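Side-chain contacts in SusD superfamily protein (Bacteroides vulgatus ATCC 8482, PDB 3JQ0), which is a putative outer-membrane protein of the SusD family that is probably involved in nutrient binding, perhaps of sugars: residues A[206-209]-A[210-214]; A[232-235]-A[236-239]; A[282-285]-A[286-289]; A[396-399]-A[400-404]. All coordinates share one frame; numbering follows the deposited sequence. Where two conformers were deposited one is given.

In the fold
From the N terminus, the four contacts follow one another in series; none nests in or crosses another, and each is a local contact within one continuous stretch, mostly between residues three to five apart. Interaction 1 lies within helix 204-217, which packs against helices 182-199 and 364-377. Interaction 2 is the turn that leads from helix 229-233 toward strand 243-247, its centre about 30 Å from that of interaction 1. Interaction 3 closes a beta turn in the loop between helix 269-275 and strand 299-300, on the opposite side of the chain's centre from interaction 1. Interaction 4 joins helix 396-401 to helix 403-406; its nearest atoms lie about 13 Å from interaction 2.

Interaction 1: residues A[206-209]-A[210-214]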
loop_
_atom_site.group_PDB
_atom_site.type_symbol
_atom_site.label_atom_id
_atom_site.label_comp_id
_atom_site.label_asym_id
_atom_site.label_seq_id
_atom_site.Cartn_x
_atom_site.Cartn_y
_atom_site.Cartn_z
ATOM N N ASP A 206 14.109 -1.104 -19.479
ATOM C CA ASP A 206 12.896 -1.178 -18.661
ATOM C C ASP A 206 12.838 -0.035 -17.637
ATOM O O ASP A 206 11.775 0.527 -17.414
ATOM C CB ASP A 206 12.779 -2.509 -17.944
ATOM C CG ASP A 206 12.254 -3.633 -18.825
ATOM O OD1 ASP A 206 11.806 -3.359 -19.969
ATOM O OD2 ASP A 206 12.261 -4.775 -18.325
ATOM N N TYR A 207 13.972 0.333 -17.021
ATOM C CA TYR A 207 13.993 1.490 -16.101
ATOM C C TYR A 207 13.621 2.773 -16.822
ATOM O O TYR A 207 12.925 3.627 -16.253
ATOM C CB TYR A 207 15.364 1.610 -15.451
ATOM C CG TYR A 207 15.807 0.421 -14.619
ATOM C CD1 TYR A 207 14.909 -0.412 -13.944
ATOM C CD2 TYR A 207 17.157 0.115 -14.528
ATOM C CE1 TYR A 207 15.358 -1.437 -13.151
ATOM C CE2 TYR A 207 17.637 -0.940 -13.763
ATOM C CZ TYR A 207 16.713 -1.699 -13.068
ATOM O OH TYR A 207 17.101 -2.747 -12.247
ATOM N N THR A 208 14.048 2.922 -18.075
ATOM C CA THR A 208 13.666 4.087 -18.864
ATOM C C THR A 208 12.168 4.140 -19.118
ATOM O O THR A 208 11.517 5.166 -18.964
ATOM C CB THR A 208 14.466 4.143 -20.187
ATOM O OG1 THR A 208 15.842 4.297 -19.875
ATOM C CG2 THR A 208 13.975 5.228 -21.107
ATOM N N ILE A 209 11.577 2.998 -19.492
ATOM C CA ILE A 209 10.118 2.928 -19.647
ATOM C C ILE A 209 9.417 3.305 -18.345
ATOM O O ILE A 209 8.442 4.041 -18.337
ATOM C CB ILE A 209 9.679 1.538 -20.189
ATOM C CG1 ILE A 209 10.234 1.353 -21.618
ATOM C CG2 ILE A 209 8.178 1.400 -20.163
ATOM C CD1 ILE A 209 10.196 -0.071 -22.085
ATOM N N ALA A 210 9.902 2.752 -17.249
ATOM C CA ALA A 210 9.324 3.067 -15.949
ATOM C C ALA A 210 9.396 4.554 -15.625
ATOM O O ALA A 210 8.400 5.153 -15.194
ATOM C CB ALA A 210 10.020 2.244 -14.838
ATOM N N LYS A 211 10.582 5.136 -15.790
ATOM C CA LYS A 211 10.782 6.561 -15.544
ATOM C C LYS A 211 9.770 7.373 -16.332
ATOM O O LYS A 211 9.126 8.280 -15.827
ATOM C CB LYS A 211 12.205 6.967 -15.922
ATOM C CG LYS A 211 12.462 8.462 -15.821
ATOM C CD LYS A 211 13.876 8.852 -16.175
ATOM C CE LYS A 211 14.271 8.528 -17.570
ATOM N NZ LYS A 211 15.492 9.251 -18.045
ATOM N N ASN A 212 9.635 7.069 -17.612
ATOM C CA ASN A 212 8.728 7.799 -18.470
ATOM C C ASN A 212 7.263 7.659 -18.052
ATOM O O ASN A 212 6.493 8.602 -18.161
ATOM C CB ASN A 212 8.921 7.404 -19.950
ATOM C CG ASN A 212 10.278 7.817 -20.496
ATOM O OD1 ASN A 212 10.901 8.721 -20.014
ATOM N ND2 ASN A 212 10.706 7.118 -21.519
ATOM N N ALA A 213 6.903 6.469 -17.576
ATOM C CA ALA A 213 5.561 6.231 -17.063
ATOM C C ALA A 213 5.264 7.084 -15.832
ATOM O O ALA A 213 4.219 7.749 -15.737
ATOM C CB ALA A 213 5.335 4.746 -16.771
ATOM N N PHE A 214 6.198 7.115 -14.876
ATOM C CA PHE A 214 6.017 7.959 -13.721
ATOM C C PHE A 214 5.939 9.427 -14.082
ATOM O O PHE A 214 5.126 10.186 -13.523
ATOM C CB PHE A 214 7.088 7.699 -12.650
ATOM C CG PHE A 214 7.043 6.301 -12.055
ATOM C CD1 PHE A 214 5.901 5.790 -11.468
ATOM C CD2 PHE A 214 8.166 5.493 -12.069
ATOM C CE1 PHE A 214 5.868 4.547 -10.914
ATOM C CE2 PHE A 214 8.142 4.229 -11.517
ATOM C CZ PHE A 214 7.000 3.759 -10.935
HETATM O O HOH W 1 16.787 6.884 -19.745
#
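Lys-211 meets the preceding helical turn first through its CB, which lies 3.4 Å from Tyr-207 O. With CG anti to the backbone N (chi1 175°), the chain runs straight through CG and CD and bends only at chi3, 62°; its aliphatic part touches Leu-371 and Leu-378. That bend leaves NZ 3.2 Å from a water that accepts a hydrogen bond from it, and the same water lies 2.8 Å from Thr-208 OG1. One solvent molecule thus links the two side chains. NZ also forms a salt bridge with Glu-380, while Thr-208 OG1 bonds to the carbonyl O of Asn-204, one turn earlier. This is the regular alpha helix 204-217 of a family whose fold is rich in TPR-like helical pairs, and four successive i to i+4 backbone bonds document it; the tightest of them joins Lys-211 N to Tyr-207 O at 2.8 Å, nearly straight at 167°. On the outer side, Asn-212 lies alongside Thr-208, both pointing the same way, with ND2 3.8 Å from the methyl CG2. Ile-209 and Ala-213 touch helix 182-199, whereas Tyr-207 and Phe-214 rest on helix 364-377.

Interaction 2: residues A[232-235]-A[236-239]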
loop_
_atom_site.group_PDB
_atom_site.type_symbol
_atom_site.label_atom_id
_atom_site.label_comp_id
_atom_site.label_asym_id
_atom_site.label_seq_id
_atom_site.Cartn_x
_atom_site.Cartn_y
_atom_site.Cartn_z
ATOM N N ILE A 232 -3.677 14.685 4.010
ATOM C CA ILE A 232 -3.753 13.741 2.908
ATOM C C ILE A 232 -4.866 12.722 3.155
ATOM O O ILE A 232 -5.615 12.330 2.258
ATOM C CB ILE A 232 -2.411 12.976 2.738
ATOM C CG1 ILE A 232 -1.252 13.917 2.429
ATOM C CG2 ILE A 232 -2.540 11.913 1.679
ATOM C CD1 ILE A 232 0.084 13.192 2.643
ATOM N N PHE A 233 -4.933 12.267 4.406
ATOM C CA PHE A 233 -5.730 11.096 4.766
ATOM C C PHE A 233 -7.063 11.394 5.394
ATOM O O PHE A 233 -7.860 10.468 5.661
ATOM C CB PHE A 233 -4.925 10.201 5.735
ATOM C CG PHE A 233 -3.537 9.890 5.251
ATOM C CD1 PHE A 233 -3.349 8.978 4.201
ATOM C CD2 PHE A 233 -2.437 10.530 5.778
ATOM C CE1 PHE A 233 -2.091 8.715 3.730
ATOM C CE2 PHE A 233 -1.170 10.304 5.253
ATOM C CZ PHE A 233 -1.019 9.382 4.228
ATOM N N SER A 234 -7.334 12.661 5.699
ATOM C CA SER A 234 -8.487 12.972 6.504
ATOM C C SER A 234 -9.803 12.667 5.803
ATOM O O SER A 234 -9.989 12.813 4.586
ATOM C CB SER A 234 -8.488 14.415 6.922
ATOM O OG SER A 234 -8.728 15.201 5.771
ATOM N N PHE A 235 -10.770 12.269 6.623
ATOM C CA PHE A 235 -12.107 11.951 6.167
ATOM C C PHE A 235 -12.750 13.139 5.469
ATOM O O PHE A 235 -13.550 12.955 4.561
ATOM C CB PHE A 235 -12.934 11.489 7.364
ATOM C CG PHE A 235 -14.345 11.115 7.047
ATOM C CD1 PHE A 235 -14.672 9.861 6.547
ATOM C CD2 PHE A 235 -15.361 12.024 7.222
ATOM C CE1 PHE A 235 -15.975 9.553 6.230
ATOM C CE2 PHE A 235 -16.703 11.704 6.908
ATOM C CZ PHE A 235 -16.989 10.462 6.437
ATOM N N GLU A 236 -12.419 14.354 5.906
ATOM C CA GLU A 236 -12.988 15.561 5.336
ATOM C C GLU A 236 -12.276 16.097 4.136
ATOM O O GLU A 236 -12.709 17.103 3.579
ATOM C CB GLU A 236 -13.062 16.646 6.396
ATOM C CG GLU A 236 -13.975 16.238 7.568
ATOM C CD GLU A 236 -15.483 15.939 7.252
ATOM O OE1 GLU A 236 -16.008 16.340 6.179
ATOM O OE2 GLU A 236 -16.178 15.307 8.131
ATOM N N ASN A 237 -11.180 15.492 3.686
ATOM C CA ASN A 237 -10.434 15.966 2.533
ATOM C C ASN A 237 -10.259 14.907 1.470
ATOM O O ASN A 237 -9.282 14.911 0.738
ATOM C CB ASN A 237 -9.094 16.552 2.970
ATOM C CG ASN A 237 -8.421 17.348 1.886
ATOM O OD1 ASN A 237 -9.080 18.060 1.112
ATOM N ND2 ASN A 237 -7.085 17.276 1.829
ATOM N N LYS A 238 -11.208 13.994 1.368
ATOM C CA LYS A 238 -11.130 12.938 0.382
ATOM C C LYS A 238 -10.993 13.418 -1.048
ATOM O O LYS A 238 -11.462 14.467 -1.428
ATOM C CB LYS A 238 -12.373 12.036 0.470
ATOM C CG LYS A 238 -12.423 11.270 1.771
ATOM C CD LYS A 238 -13.673 10.388 1.842
ATOM C CE LYS A 238 -13.689 9.536 3.081
ATOM N NZ LYS A 238 -14.510 8.322 2.923
ATOM N N LYS A 239 -10.328 12.598 -1.857
ATOM C CA LYS A 239 -10.189 12.864 -3.300
ATOM C C LYS A 239 -9.483 14.183 -3.568
ATOM O O LYS A 239 -9.726 14.855 -4.558
ATOM C CB LYS A 239 -11.522 12.764 -4.011
ATOM C CG LYS A 239 -12.090 11.337 -3.963
ATOM C CD LYS A 239 -13.279 11.054 -4.780
ATOM C CE LYS A 239 -14.364 11.949 -4.411
ATOM N NZ LYS A 239 -15.646 11.556 -5.162
#
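Phe-235 is approached by two side chains of the following segment in different ways. Glu-236 reaches the rim of its ring: OE2 lies in the ring plane, 3.5 Å from CD2, and the carboxylate is turned 81° from the ring. A carboxylate oxygen at this position faces the slightly positive ring hydrogens, which probably makes the approach favourable. The glutamate chain gets there by folding back at chi2 (-61°). Lys-238 comes to the CD1 side instead, neither squarely over the face nor at the edge. Its chain, extended beyond CG, first passes the backbone, with CG 3.4 Å from Phe-235 O, and then brings CE to 3.6 Å from CD1. CE and NZ both lie by the ring's CD1-CE1 side, NZ 3.8 Å from CE1; NZ also forms a salt bridge with Asp-358 and a bond to Leu-356 O. Along these residues the backbone folds back, Asn-237 N donating to Ser-234 O at 3.1 Å. The N-H is well aligned (163°), but the donor sits above the carbonyl plane. Ser-234 OG, in one of two deposited conformers, comes to 3.1 Å from Asn-237 CB. Asn-237 ND2 turns to Asp-231 O, tying the turn to the preceding helix. An i+3 to i bond, with phi/psi at Phe-235 and Glu-236 near those of a type I beta turn, is characteristic of that turn, which here takes the chain out of helix 229-233 toward strand 243-247.

Interaction 3: residues A[282-285]-A[286-289]; sequences NSFV and GTPD
A type II beta turn runs from Phe-284 to Thr-287, and its closing residue grips the first carbonyl twice. Thr-287 N donates to Phe-284 O at 3.1 Å from above the carbonyl plane, while Thr-287 OG1 donates to the same oxygen at 2.7 Å, tilted only 16° from that plane. The hydroxyl can do so because OG1 stands between the backbone N and the carbonyl carbon (chi1 81°), which turns it back over the turn. Gly-286 fills the third position with a positive phi, which suits glycine. Just ahead, an ST turn overlaps the beta turn: Ser-283 OG accepts from Val-285 N at 3.0 Å, on a nearly straight bond. Beyond the turn the chain enters a 3-10 segment, and Asp-289 N makes a weak bond to Thr-287 OG1. Asp-289 also brings its CB to 3.9 Å from Phe-284 CD1, its carboxylate plane 87° from the ring. That carboxylate is held by two outside partners, OD1 by the hydroxyl of Tyr-340 and OD2 by the ammonium of Lys-321. The buried Phe-284 ring packs against Met-272 of helix 269-275 and against Lys-321 and Val-323 of strand 320-326.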
loop_
_atom_site.group_PDB
_atom_site.type_symbol
_atom_site.label_atom_id
_atom_site.label_comp_id
_atom_site.label_asym_id
_atom_site.label_seq_id
_atom_site.Cartn_x
_atom_site.Cartn_y
_atom_site.Cartn_z
ATOM N N ASN A 282 -1.037 11.677 32.026
ATOM C CA ASN A 282 -2.453 12.025 32.121
ATOM C C ASN A 282 -3.314 11.095 31.268
ATOM O O ASN A 282 -2.922 10.575 30.234
ATOM C CB ASN A 282 -2.648 13.497 31.717
ATOM C CG ASN A 282 -1.821 14.425 32.575
ATOM O OD1 ASN A 282 -1.680 14.198 33.782
ATOM N ND2 ASN A 282 -1.240 15.459 31.979
ATOM N N SER A 283 -4.508 10.859 31.752
ATOM C CA SER A 283 -5.484 9.983 31.113
ATOM C C SER A 283 -5.963 10.508 29.773
ATOM O O SER A 283 -5.970 11.711 29.529
ATOM C CB SER A 283 -6.674 9.801 32.078
ATOM O OG SER A 283 -7.730 9.042 31.491
ATOM N N PHE A 284 -6.382 9.576 28.915
ATOM C CA PHE A 284 -7.056 9.906 27.674
ATOM C C PHE A 284 -8.541 10.143 27.833
ATOM O O PHE A 284 -9.192 10.531 26.874
ATOM C CB PHE A 284 -6.786 8.804 26.641
ATOM C CG PHE A 284 -5.335 8.687 26.240
ATOM C CD1 PHE A 284 -4.712 9.663 25.480
ATOM C CD2 PHE A 284 -4.595 7.603 26.600
ATOM C CE1 PHE A 284 -3.412 9.585 25.126
ATOM C CE2 PHE A 284 -3.234 7.509 26.264
ATOM C CZ PHE A 284 -2.648 8.520 25.519
ATOM N N VAL A 285 -9.106 9.931 29.019
ATOM C CA VAL A 285 -10.509 10.262 29.259
ATOM C C VAL A 285 -10.737 11.731 28.937
ATOM O O VAL A 285 -9.935 12.578 29.301
ATOM C CB VAL A 285 -10.942 9.930 30.712
ATOM C CG1 VAL A 285 -12.352 10.487 31.007
ATOM C CG2 VAL A 285 -10.905 8.445 30.959
ATOM N N GLY A 286 -11.824 12.002 28.218
ATOM C CA GLY A 286 -12.177 13.356 27.865
ATOM C C GLY A 286 -11.510 13.873 26.632
ATOM O O GLY A 286 -11.745 15.020 26.230
ATOM N N THR A 287 -10.674 13.045 25.974
ATOM C CA THR A 287 -9.943 13.410 24.764
ATOM C C THR A 287 -10.456 12.622 23.574
ATOM O O THR A 287 -11.101 11.603 23.736
ATOM C CB THR A 287 -8.412 13.113 24.928
ATOM O OG1 THR A 287 -8.166 11.726 24.680
ATOM C CG2 THR A 287 -7.851 13.577 26.254
ATOM N N PRO A 288 -10.139 13.059 22.350
ATOM C CA PRO A 288 -10.575 12.280 21.196
ATOM C C PRO A 288 -10.034 10.882 21.176
ATOM O O PRO A 288 -10.687 10.005 20.598
ATOM C CB PRO A 288 -10.022 13.096 20.025
ATOM C CG PRO A 288 -10.000 14.506 20.551
ATOM C CD PRO A 288 -9.565 14.347 21.964
ATOM N N ASP A 289 -8.872 10.635 21.789
ATOM C CA ASP A 289 -8.286 9.310 21.747
ATOM C C ASP A 289 -9.087 8.268 22.533
ATOM O O ASP A 289 -8.980 7.087 22.256
ATOM C CB ASP A 289 -6.847 9.362 22.238
ATOM C CG ASP A 289 -5.938 10.086 21.282
ATOM O OD1 ASP A 289 -5.994 9.792 20.063
ATOM O OD2 ASP A 289 -5.154 10.936 21.726
#

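Interaction 4: residues A[396-399]-A[400-404]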
loop_
_atom_site.group_PDB
_atom_site.type_symbol
_atom_site.label_atom_id
_atom_site.label_comp_id
_atom_site.label_asym_id
_atom_site.label_seq_id
_atom_site.Cartn_x
_atom_site.Cartn_y
_atom_site.Cartn_z
ATOM N N SER A 396 7.770 23.527 4.874
ATOM C CA SER A 396 8.769 24.374 4.282
ATOM C C SER A 396 9.570 25.191 5.291
ATOM O O SER A 396 10.780 25.389 5.105
ATOM C CB SER A 396 8.122 25.344 3.258
ATOM O OG SER A 396 7.562 24.623 2.190
ATOM N N LYS A 397 8.928 25.754 6.303
ATOM C CA LYS A 397 9.643 26.605 7.227
ATOM C C LYS A 397 10.799 25.846 7.905
ATOM O O LYS A 397 11.960 26.279 7.876
ATOM C CB LYS A 397 8.696 27.206 8.272
ATOM C CG LYS A 397 9.359 28.179 9.207
ATOM C CD LYS A 397 8.413 28.720 10.266
ATOM C CE LYS A 397 9.068 29.692 11.233
ATOM N NZ LYS A 397 9.034 30.955 10.460
ATOM N N TYR A 398 10.494 24.730 8.527
ATOM C CA TYR A 398 11.494 23.955 9.206
ATOM C C TYR A 398 12.481 23.373 8.226
ATOM O O TYR A 398 13.685 23.375 8.468
ATOM C CB TYR A 398 10.825 22.853 10.016
ATOM C CG TYR A 398 11.772 22.086 10.877
ATOM C CD1 TYR A 398 12.485 21.007 10.388
ATOM C CD2 TYR A 398 11.992 22.458 12.191
ATOM C CE1 TYR A 398 13.410 20.332 11.193
ATOM C CE2 TYR A 398 12.886 21.782 13.016
ATOM C CZ TYR A 398 13.589 20.729 12.514
ATOM O OH TYR A 398 14.485 20.076 13.319
ATOM N N PHE A 399 12.010 22.862 7.107
ATOM C CA PHE A 399 12.892 22.250 6.105
ATOM C C PHE A 399 13.957 23.263 5.675
ATOM O O PHE A 399 15.149 22.943 5.645
ATOM C CB PHE A 399 12.057 21.789 4.933
ATOM C CG PHE A 399 12.850 21.108 3.862
ATOM C CD1 PHE A 399 13.167 19.787 3.958
ATOM C CD2 PHE A 399 13.280 21.829 2.750
ATOM C CE1 PHE A 399 13.971 19.159 2.934
ATOM C CE2 PHE A 399 14.040 21.248 1.734
ATOM C CZ PHE A 399 14.337 19.935 1.816
ATOM N N ASN A 400 13.530 24.460 5.336
ATOM C CA ASN A 400 14.460 25.480 4.836
ATOM C C ASN A 400 15.468 25.936 5.861
ATOM O O ASN A 400 16.522 26.420 5.470
ATOM C CB ASN A 400 13.676 26.660 4.256
ATOM C CG ASN A 400 13.000 26.319 2.905
ATOM O OD1 ASN A 400 13.410 25.391 2.217
ATOM N ND2 ASN A 400 11.923 27.060 2.549
ATOM N N GLU A 401 15.146 25.803 7.143
ATOM C CA GLU A 401 16.017 26.178 8.220
ATOM C C GLU A 401 16.980 25.046 8.580
ATOM O O GLU A 401 17.957 25.274 9.295
ATOM C CB GLU A 401 15.202 26.507 9.488
ATOM C CG GLU A 401 14.308 27.721 9.547
ATOM C CD GLU A 401 13.182 27.690 10.742
ATOM O OE1 GLU A 401 12.699 26.595 11.355
ATOM O OE2 GLU A 401 12.706 28.836 11.025
ATOM N N HIS A 402 16.676 23.811 8.166
ATOM C CA HIS A 402 17.435 22.642 8.638
ATOM C C HIS A 402 17.909 21.732 7.506
ATOM O O HIS A 402 18.118 20.528 7.722
ATOM C CB HIS A 402 16.621 21.823 9.660
ATOM C CG HIS A 402 16.329 22.594 10.902
ATOM N ND1 HIS A 402 17.199 22.700 11.966
ATOM C CD2 HIS A 402 15.264 23.363 11.203
ATOM C CE1 HIS A 402 16.655 23.476 12.887
ATOM N NE2 HIS A 402 15.484 23.879 12.460
ATOM N N LYS A 403 18.136 22.293 6.322
ATOM C CA LYS A 403 18.577 21.496 5.191
ATOM C C LYS A 403 19.864 20.723 5.483
ATOM O O LYS A 403 20.003 19.589 5.006
ATOM C CB LYS A 403 18.767 22.311 3.909
ATOM C CG LYS A 403 17.533 22.860 3.331
ATOM C CD LYS A 403 17.810 23.803 2.126
ATOM C CE LYS A 403 16.516 24.219 1.440
ATOM N NZ LYS A 403 16.813 25.335 0.490
ATOM N N ALA A 404 20.784 21.322 6.223
ATOM C CA ALA A 404 22.043 20.675 6.496
ATOM C C ALA A 404 21.892 19.423 7.370
ATOM O O ALA A 404 22.832 18.629 7.469
ATOM C CB ALA A 404 23.035 21.671 7.126
HETATM O O HOH W 2 11.843 30.620 9.043
#
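At the junction where helix 396-401 ends and helix 403-406 begins, an offset stack joins Tyr-398 and His-402. The ring centroids are 3.9 Å apart and the planes 21° from parallel. His-402 CD2 sits over the middle of the tyrosine ring, 3.4 Å from CE2, whereas Tyr-398 CZ lies toward the rim of the imidazole, so the overlap is partial. Tyr-398 CG is anti to the backbone N (chi1 -174°), which carries the phenol along the helix toward its C-terminal end. In the plane of the imidazole, at its edge, Tyr-398 O lies 3.2 Å from CD2. Imidazole ND1 bonds to Glu-405 of the next helix, which, with the stack, restrains the rotation of the ring. His-402 is both the first residue to leave helical phi/psi and the N-cap residue of helix 403-406, so the stack marks the break itself. The backbone bonding records this change: Asn-400 N to Ser-396 O, at 2.9 Å, is a regular i to i+4 bond, the bonds of Glu-401 N are weak, and His-402 N turns to Phe-399 O, three residues back, at 3.1 Å. On the solvent side, Lys-397 NZ and Glu-401 OE2 are 4.3 Å apart, beyond a salt bridge, and one water spans them, donating to OE2 and accepting from NZ. Phe-399 faces the interior, against Asn-387, Arg-390 and Glu-391 of helix 383-394, while Lys-403 crosses it at about a right angle with CE 3.9 Å from CE2.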